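Local structure of alpha-L-rhamnosidase (Klebsiella oxytoca, 4XHC) at residues Y304-V309 and G373-C378; W355-D360 and A369-V374; Y377-A382 and Q399-L404. The protein removes terminal alpha-L-rhamnose from rhamnosides by hydrolysis, as a two-domain bacterial enzyme of glycoside hydrolase family 78. All blocks are in the same frame, centred on the assembly; numbering follows the deposited sequence.

Contact 1. Residues Y304-V309 and G373-C378. With RAM (alpha-L-rhamnopyranose), chain C.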
# COMPACT_ATOMS: atom_id res chain seq x y z
N TYR A 304 -27.85 8.43 -24.67
CA TYR A 304 -28.06 7.67 -23.44
C TYR A 304 -29.34 8.07 -22.71
O TYR A 304 -30.02 7.21 -22.14
CB TYR A 304 -26.85 7.81 -22.50
CG TYR A 304 -25.67 6.94 -22.87
CD1 TYR A 304 -25.47 6.50 -24.18
CD2 TYR A 304 -24.74 6.57 -21.91
CE1 TYR A 304 -24.41 5.71 -24.51
CE2 TYR A 304 -23.65 5.78 -22.25
CZ TYR A 304 -23.50 5.36 -23.55
OH TYR A 304 -22.44 4.57 -23.91
N SER A 305 -29.68 9.35 -22.74
CA SER A 305 -30.95 9.81 -22.19
C SER A 305 -32.13 9.16 -22.91
O SER A 305 -33.01 8.58 -22.28
CB SER A 305 -31.07 11.34 -22.26
OG SER A 305 -32.42 11.74 -22.19
N LEU A 306 -32.13 9.25 -24.23
CA LEU A 306 -33.19 8.63 -25.04
C LEU A 306 -33.27 7.12 -24.87
O LEU A 306 -34.34 6.54 -25.04
CB LEU A 306 -32.99 8.95 -26.52
CG LEU A 306 -33.37 10.37 -26.92
CD1 LEU A 306 -32.68 10.77 -28.21
CD2 LEU A 306 -34.88 10.52 -27.03
N PHE A 307 -32.15 6.47 -24.55
CA PHE A 307 -32.14 5.02 -24.38
C PHE A 307 -32.92 4.57 -23.16
O PHE A 307 -33.31 3.40 -23.08
CB PHE A 307 -30.71 4.46 -24.32
CG PHE A 307 -29.96 4.49 -25.63
CD1 PHE A 307 -30.60 4.32 -26.84
CD2 PHE A 307 -28.58 4.65 -25.63
CE1 PHE A 307 -29.89 4.35 -28.03
CE2 PHE A 307 -27.86 4.66 -26.81
CZ PHE A 307 -28.52 4.52 -28.02
N PHE A 308 -33.17 5.47 -22.22
CA PHE A 308 -34.08 5.16 -21.13
C PHE A 308 -35.41 4.63 -21.67
O PHE A 308 -35.98 3.68 -21.12
CB PHE A 308 -34.33 6.40 -20.26
CG PHE A 308 -35.10 6.10 -19.00
CD1 PHE A 308 -34.43 5.73 -17.84
CD2 PHE A 308 -36.49 6.18 -18.97
CE1 PHE A 308 -35.13 5.45 -16.68
CE2 PHE A 308 -37.19 5.90 -17.82
CZ PHE A 308 -36.52 5.54 -16.67
N VAL A 309 -35.88 5.22 -22.76
CA VAL A 309 -37.14 4.79 -23.36
C VAL A 309 -37.04 3.36 -23.86
O VAL A 309 -37.95 2.56 -23.60
CB VAL A 309 -37.55 5.68 -24.55
CG1 VAL A 309 -38.86 5.19 -25.16
CG2 VAL A 309 -37.68 7.13 -24.11
N GLY A 373 -30.91 9.45 -36.15
CA GLY A 373 -31.40 8.08 -36.17
C GLY A 373 -31.77 7.58 -34.78
O GLY A 373 -32.74 6.85 -34.61
N VAL A 374 -30.99 7.95 -33.78
CA VAL A 374 -31.29 7.50 -32.43
C VAL A 374 -32.60 8.13 -31.95
O VAL A 374 -33.41 7.47 -31.31
CB VAL A 374 -30.13 7.81 -31.46
CG1 VAL A 374 -30.56 7.60 -30.01
CG2 VAL A 374 -28.93 6.93 -31.79
N LEU A 375 -32.82 9.39 -32.29
CA LEU A 375 -34.04 10.07 -31.93
C LEU A 375 -35.26 9.38 -32.54
O LEU A 375 -36.24 9.12 -31.85
CB LEU A 375 -33.98 11.53 -32.39
CG LEU A 375 -35.23 12.38 -32.13
CD1 LEU A 375 -35.59 12.35 -30.66
CD2 LEU A 375 -35.00 13.80 -32.61
N ILE A 376 -35.18 9.09 -33.83
CA ILE A 376 -36.28 8.44 -34.54
C ILE A 376 -36.53 7.02 -34.02
O ILE A 376 -37.66 6.58 -33.91
CB ILE A 376 -36.00 8.39 -36.06
CG1 ILE A 376 -36.02 9.81 -36.63
CG2 ILE A 376 -37.04 7.52 -36.77
CD1 ILE A 376 -35.45 9.91 -38.03
N TYR A 377 -35.45 6.31 -33.70
CA TYR A 377 -35.53 4.96 -33.15
C TYR A 377 -36.26 4.96 -31.81
O TYR A 377 -37.13 4.12 -31.57
CB TYR A 377 -34.12 4.38 -32.97
CG TYR A 377 -34.09 2.95 -32.47
CD1 TYR A 377 -34.05 2.68 -31.12
CD2 TYR A 377 -34.08 1.88 -33.37
CE1 TYR A 377 -34.03 1.37 -30.66
CE2 TYR A 377 -34.06 0.58 -32.92
CZ TYR A 377 -34.03 0.33 -31.57
OH TYR A 377 -34.01 -0.96 -31.09
N CYS A 378 -35.91 5.92 -30.95
CA CYS A 378 -36.46 5.97 -29.59
C CYS A 378 -37.85 6.61 -29.53
O CYS A 378 -38.70 6.22 -28.73
CB CYS A 378 -35.46 6.64 -28.64
SG CYS A 378 -33.97 5.64 -28.31
C1 RAM C . -16.75 4.98 -21.39
C2 RAM C . -17.05 3.50 -21.26
C3 RAM C . -18.55 3.27 -21.11
C4 RAM C . -19.29 4.19 -22.07
C5 RAM C . -19.09 5.63 -21.63
C6 RAM C . -19.09 6.61 -22.77
O1 RAM C . -15.63 5.25 -20.64
O2 RAM C . -16.61 2.89 -22.46
O3 RAM C . -18.88 1.91 -21.38
O4 RAM C . -20.67 3.89 -22.07
O5 RAM C . -17.84 5.77 -20.92
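Cys378 holds its sulfur anti to its own carbonyl carbon (chi1 -70°), which carries SG off helix 368-389 toward Leu306 and Phe307 of helix 302-319. Leu375 takes the other course: its CG lies anti to the backbone N (chi1 178°), and although its side chain starts out away from the facing helix, the end swings back so that CD1 comes 4.1 Å from Leu306 CD1. A thiol suits position 378, being slim enough to sit where the backbones come closest, Leu306 CA and Cys378 CA lying 6.2 Å apart. There SG rests 3.9 Å from Leu306 CB and meets the Phe307 ring obliquely, a sulfur-aromatic contact with 5.1 Å from SG to the ring centroid. The side chains of Val374 and Phe307 meet at about a right angle, CG1 of Val374 lying 3.9 Å from Phe307 CE1. Further along, Val309 sets CG1 against the carbonyl oxygen of Cys378.

The two helix segments run nearly parallel, their axes 9.4 Å apart and 18° off. Both belong to the six-hairpin glycosidase domain, the (alpha/alpha)6 barrel of this family, and Leu306 and Val309 also touch helix 322-340, which packs against this seam. Leucine, valine and phenylalanine suit this buried seam because they fill it with hydrocarbon.

Tyr304, one turn before Phe308, leaves its helix away from the seam, and its ring reaches the sugar pocket. Its OH is hydrogen-bonded to O4 of the rhamnose, 2.6 Å away, with O4 in the plane of the ring at its edge. Glu506, Asp249, Tyr518, His528 and Trp361 supply further hydrogen bonds to the sugar.

Contact 2. Residues W355-D360 and A369-V374. With RAM (alpha-L-rhamnopyranose), chain C.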
# COMPACT_ATOMS: atom_id res chain seq x y z
N TRP A 355 -19.17 17.23 -26.51
CA TRP A 355 -19.46 15.79 -26.39
C TRP A 355 -20.90 15.60 -25.92
O TRP A 355 -21.17 15.17 -24.80
CB TRP A 355 -18.45 15.13 -25.44
CG TRP A 355 -18.41 13.62 -25.46
CD1 TRP A 355 -18.22 12.81 -26.55
CD2 TRP A 355 -18.51 12.74 -24.33
NE1 TRP A 355 -18.23 11.49 -26.17
CE2 TRP A 355 -18.41 11.42 -24.82
CE3 TRP A 355 -18.70 12.95 -22.96
CZ2 TRP A 355 -18.48 10.31 -23.98
CZ3 TRP A 355 -18.78 11.86 -22.13
CH2 TRP A 355 -18.66 10.55 -22.64
N TRP A 356 -21.83 15.93 -26.81
CA TRP A 356 -23.25 16.02 -26.50
C TRP A 356 -24.01 14.72 -26.73
O TRP A 356 -25.10 14.53 -26.20
CB TRP A 356 -23.91 17.15 -27.30
CG TRP A 356 -23.86 17.00 -28.81
CD1 TRP A 356 -22.85 17.36 -29.63
CD2 TRP A 356 -24.90 16.48 -29.65
NE1 TRP A 356 -23.17 17.08 -30.94
CE2 TRP A 356 -24.43 16.55 -30.98
CE3 TRP A 356 -26.19 15.98 -29.41
CZ2 TRP A 356 -25.20 16.12 -32.06
CZ3 TRP A 356 -26.95 15.55 -30.48
CH2 TRP A 356 -26.46 15.62 -31.80
N VAL A 357 -23.41 13.82 -27.51
CA VAL A 357 -23.96 12.51 -27.80
C VAL A 357 -22.78 11.53 -27.94
O VAL A 357 -21.69 11.92 -28.36
CB VAL A 357 -24.82 12.55 -29.07
CG1 VAL A 357 -24.00 12.98 -30.28
CG2 VAL A 357 -25.50 11.21 -29.33
N PHE A 358 -22.97 10.26 -27.59
CA PHE A 358 -21.85 9.32 -27.62
C PHE A 358 -21.63 8.58 -28.94
O PHE A 358 -20.66 8.83 -29.64
CB PHE A 358 -21.91 8.30 -26.47
CG PHE A 358 -20.85 7.26 -26.58
CD1 PHE A 358 -19.51 7.62 -26.53
CD2 PHE A 358 -21.17 5.93 -26.80
CE1 PHE A 358 -18.51 6.68 -26.66
CE2 PHE A 358 -20.17 4.97 -26.94
CZ PHE A 358 -18.84 5.35 -26.86
N ILE A 359 -22.52 7.64 -29.26
CA ILE A 359 -22.46 6.85 -30.51
C ILE A 359 -21.33 5.83 -30.61
O ILE A 359 -21.59 4.65 -30.81
CB ILE A 359 -22.43 7.74 -31.76
CG1 ILE A 359 -23.53 8.81 -31.71
CG2 ILE A 359 -22.56 6.89 -33.02
CD1 ILE A 359 -24.95 8.29 -31.63
N ASP A 360 -20.07 6.27 -30.51
CA ASP A 360 -18.90 5.36 -30.56
C ASP A 360 -17.67 6.09 -30.02
O ASP A 360 -17.69 7.31 -29.87
CB ASP A 360 -18.65 4.90 -32.00
CG ASP A 360 -17.62 3.76 -32.12
OD1 ASP A 360 -17.26 3.12 -31.11
OD2 ASP A 360 -17.16 3.48 -33.26
N ALA A 369 -26.00 12.82 -37.97
CA ALA A 369 -26.88 11.85 -38.63
C ALA A 369 -27.22 10.67 -37.72
O ALA A 369 -28.36 10.23 -37.67
CB ALA A 369 -26.26 11.36 -39.93
N ALA A 370 -26.22 10.14 -37.02
CA ALA A 370 -26.44 9.05 -36.08
C ALA A 370 -27.40 9.46 -34.98
O ALA A 370 -28.28 8.70 -34.62
CB ALA A 370 -25.12 8.57 -35.49
N ALA A 371 -27.23 10.67 -34.45
CA ALA A 371 -28.14 11.21 -33.44
C ALA A 371 -29.58 11.35 -33.96
O ALA A 371 -30.53 11.06 -33.25
CB ALA A 371 -27.63 12.55 -32.95
N GLN A 372 -29.73 11.79 -35.20
CA GLN A 372 -31.05 11.86 -35.82
C GLN A 372 -31.69 10.47 -35.81
O GLN A 372 -32.89 10.34 -35.52
CB GLN A 372 -30.92 12.38 -37.26
CG GLN A 372 -32.25 12.57 -38.00
CD GLN A 372 -32.98 13.85 -37.66
OE1 GLN A 372 -32.45 14.73 -36.99
NE2 GLN A 372 -34.19 13.99 -38.17
N GLY A 373 -30.91 9.45 -36.15
CA GLY A 373 -31.40 8.08 -36.17
C GLY A 373 -31.77 7.58 -34.78
O GLY A 373 -32.74 6.85 -34.61
N VAL A 374 -30.99 7.95 -33.78
CA VAL A 374 -31.29 7.50 -32.43
C VAL A 374 -32.60 8.13 -31.95
O VAL A 374 -33.41 7.47 -31.31
CB VAL A 374 -30.13 7.81 -31.46
CG1 VAL A 374 -30.56 7.60 -30.01
CG2 VAL A 374 -28.93 6.93 -31.79
C1 RAM C . -16.75 4.98 -21.39
C2 RAM C . -17.05 3.50 -21.26
C3 RAM C . -18.55 3.27 -21.11
C4 RAM C . -19.29 4.19 -22.07
C5 RAM C . -19.09 5.63 -21.63
C6 RAM C . -19.09 6.61 -22.77
O1 RAM C . -15.63 5.25 -20.64
O2 RAM C . -16.61 2.89 -22.46
O3 RAM C . -18.88 1.91 -21.38
O4 RAM C . -20.67 3.89 -22.07
O5 RAM C . -17.84 5.77 -20.92
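Trp356 carries Val357 CG1 over the centre of one face of its indole, 3.5 Å above the plane, while the far rim of the ring, at CH2, reaches Ala371 CB at 3.5 Å in an oblique approach. Phe358 is covered on both faces: C6 of the rhamnose lies above one, offset toward the rim, and the backbone N of Asp360 sits over the centre of the other. Trp355 meets the same sugar methyl with its edge, CZ2 lying 3.9 Å from C6, so aromatic carbon borders the one apolar substituent of the sugar from two directions.

These residues form a loop of the six-hairpin domain that backs onto helix 368-389. Within it Asp360 N bonds to Phe358 O (2.8 Å), a classic gamma turn centred on Ile359. Phe358 N and Ile359 N both bond to the carboxylate of Asp303, and Lys367 takes the carbonyls of Val357 and Phe358, bonds that would hold this part of the pocket wall in place. Ile359, with CG1 anti to its carbonyl carbon (chi1 -49°), lays CD1 3.9 Å from Ala370 CB and 4.2 Å from Val374 CG2. Alanine at 370 and 371 keeps the helix surface low enough for the bulky Ile359 and Trp356 to lie against it.

Contact 3. Residues Y377-A382 and Q399-L404; sequences YCLQRA and QRLQQL
Leu379 and Leu401 face each other across the contact and run alongside one another, their tips heading opposite ways, each with its CG anti to the backbone N. Leu379 CD2 comes 3.7 Å from Leu401 N, 3.9 Å from Leu401 CD1 and 3.9 Å from Leu404 CD1. Leu379 also borders Arg400 and, one turn earlier on helix 391-412, Tyr397, so it fills a hole framed by residues 397, 400, 401 and 404. Leu401 answers in kind: besides Leu379 and Gln380 it touches Ile376 and Ile383, the four residues that frame the matching hole on helix 368-389. This is knobs-into-holes packing between antiparallel helices, with 166° between the segment directions and 10.1 Å between their axes. Leucine fits the role because its forked end is broad enough to fill such a hole.

At the flank, Gln380 bends at chi2 (63°) and brings OE1 to 3.6 Å from Leu401 CD2, a van der Waals contact; it is partly exposed, as suits an amide at the margin. The side chain of Arg400 starts toward the other helix but leads its charged end away, so it offers Leu379 its backbone carbonyl carbon and CB rather than its guanidinium.

Farther out, Leu379 also touches Val336 of helix 322-340. On another side of helix 368-389, Arg381 folds back by one turn: NH1 donates to Tyr377 O (3.0 Å, 166° at the hydrogen) and lies over the centre of the Tyr377 ring, a cation-pi contact that probably stabilises the charge, while the bond to Tyr377 O fixes the rotation of the guanidinium; a long, weak ion pair joins NE to Asp310.

With apolar branches at its centre and the charged end of Arg400 turned aside, the interface depends on shape complementarity and burial of hydrocarbon, and its register is probably set largely by how Leu379 and Leu401 interlock.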
# COMPACT_ATOMS: atom_id res chain seq x y z
N TYR A 377 -35.45 6.31 -33.70
CA TYR A 377 -35.53 4.96 -33.15
C TYR A 377 -36.26 4.96 -31.81
O TYR A 377 -37.13 4.12 -31.57
CB TYR A 377 -34.12 4.38 -32.97
CG TYR A 377 -34.09 2.95 -32.47
CD1 TYR A 377 -34.05 2.68 -31.12
CD2 TYR A 377 -34.08 1.88 -33.37
CE1 TYR A 377 -34.03 1.37 -30.66
CE2 TYR A 377 -34.06 0.58 -32.92
CZ TYR A 377 -34.03 0.33 -31.57
OH TYR A 377 -34.01 -0.96 -31.09
N CYS A 378 -35.91 5.92 -30.95
CA CYS A 378 -36.46 5.97 -29.59
C CYS A 378 -37.85 6.61 -29.53
O CYS A 378 -38.70 6.22 -28.73
CB CYS A 378 -35.46 6.64 -28.64
SG CYS A 378 -33.97 5.64 -28.31
N LEU A 379 -38.12 7.56 -30.42
CA LEU A 379 -39.48 8.08 -30.56
C LEU A 379 -40.47 6.97 -30.91
O LEU A 379 -41.55 6.91 -30.36
CB LEU A 379 -39.52 9.17 -31.63
CG LEU A 379 -40.84 9.90 -31.75
CD1 LEU A 379 -41.25 10.53 -30.44
CD2 LEU A 379 -40.73 10.97 -32.83
N GLN A 380 -40.08 6.09 -31.82
CA GLN A 380 -40.91 4.93 -32.19
C GLN A 380 -41.32 4.10 -30.97
O GLN A 380 -42.46 3.67 -30.86
CB GLN A 380 -40.18 4.07 -33.22
CG GLN A 380 -40.92 2.83 -33.72
CD GLN A 380 -42.19 3.16 -34.47
OE1 GLN A 380 -42.19 3.23 -35.70
NE2 GLN A 380 -43.27 3.38 -33.74
N ARG A 381 -40.37 3.86 -30.07
CA ARG A 381 -40.66 3.10 -28.85
C ARG A 381 -41.50 3.92 -27.88
O ARG A 381 -42.33 3.36 -27.17
CB ARG A 381 -39.38 2.61 -28.16
CG ARG A 381 -38.85 1.30 -28.70
CD ARG A 381 -38.01 1.52 -29.94
NE ARG A 381 -37.78 0.29 -30.69
CZ ARG A 381 -37.40 0.24 -31.97
NH1 ARG A 381 -37.19 1.36 -32.66
NH2 ARG A 381 -37.23 -0.92 -32.56
N ALA A 382 -41.27 5.23 -27.83
CA ALA A 382 -42.12 6.12 -27.04
C ALA A 382 -43.60 6.07 -27.50
O ALA A 382 -44.51 6.23 -26.69
CB ALA A 382 -41.59 7.54 -27.08
N GLN A 399 -47.11 11.90 -35.86
CA GLN A 399 -46.89 12.97 -36.83
C GLN A 399 -45.46 13.45 -36.78
O GLN A 399 -44.85 13.71 -37.81
CB GLN A 399 -47.81 14.16 -36.57
CG GLN A 399 -49.26 13.85 -36.80
CD GLN A 399 -50.14 15.03 -36.50
OE1 GLN A 399 -50.29 15.90 -37.35
NE2 GLN A 399 -50.75 15.06 -35.32
N ARG A 400 -44.93 13.55 -35.57
CA ARG A 400 -43.58 14.00 -35.37
C ARG A 400 -42.56 13.02 -35.94
O ARG A 400 -41.55 13.43 -36.52
CB ARG A 400 -43.32 14.21 -33.89
CG ARG A 400 -42.18 15.15 -33.60
CD ARG A 400 -42.71 16.58 -33.59
NE ARG A 400 -41.81 17.56 -32.99
CZ ARG A 400 -40.66 17.99 -33.51
NH1 ARG A 400 -40.20 17.54 -34.68
NH2 ARG A 400 -39.95 18.90 -32.83
N LEU A 401 -42.82 11.72 -35.78
CA LEU A 401 -41.99 10.67 -36.36
C LEU A 401 -41.87 10.85 -37.87
O LEU A 401 -40.78 10.71 -38.44
CB LEU A 401 -42.58 9.29 -36.05
CG LEU A 401 -41.70 8.07 -36.36
CD1 LEU A 401 -40.55 7.96 -35.36
CD2 LEU A 401 -42.52 6.80 -36.38
N GLN A 402 -42.98 11.17 -38.51
CA GLN A 402 -43.00 11.37 -39.94
C GLN A 402 -42.16 12.57 -40.37
O GLN A 402 -41.44 12.49 -41.37
CB GLN A 402 -44.45 11.53 -40.45
CG GLN A 402 -44.62 11.15 -41.91
CD GLN A 402 -43.74 9.96 -42.31
OE1 GLN A 402 -42.68 10.14 -42.93
NE2 GLN A 402 -44.14 8.76 -41.91
N GLN A 403 -42.28 13.68 -39.64
CA GLN A 403 -41.49 14.88 -39.93
C GLN A 403 -40.01 14.58 -39.87
O GLN A 403 -39.27 14.94 -40.79
CB GLN A 403 -41.85 16.01 -38.97
CG GLN A 403 -43.21 16.61 -39.29
CD GLN A 403 -43.69 17.54 -38.20
OE1 GLN A 403 -42.87 18.18 -37.51
NE2 GLN A 403 -45.00 17.63 -38.02
N LEU A 404 -39.59 13.88 -38.82
CA LEU A 404 -38.17 13.57 -38.62
C LEU A 404 -37.62 12.65 -39.70
O LEU A 404 -36.52 12.88 -40.21
CB LEU A 404 -37.94 12.94 -37.24
CG LEU A 404 -38.29 13.76 -36.00
CD1 LEU A 404 -37.99 12.97 -34.74
CD2 LEU A 404 -37.53 15.08 -35.99

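All three contacts lie in the six-hairpin domain and share helix 368-389, in overlapping order along it, contact 2 first, then contact 1, then contact 3. The residues that touch in contacts 1 and 2, centred about 9 Å apart, are all buried, and both contacts border the sugar pocket, where Tyr304 OH comes 3.4 Å from Phe358 CD2. Contact 3 lies farthest from the centre of the chain, about 28 Å away, and includes partly exposed glutamine and arginine. Chemistry follows place: aromatic rings against the sugar, a sulfur between helices behind them, alanines beneath a loop, interlocked leucines farther out. Gln372 NE2 probably hydrogen-bonds to Leu404 O, tying the helix of contact 2 to the outlying helix of contact 3.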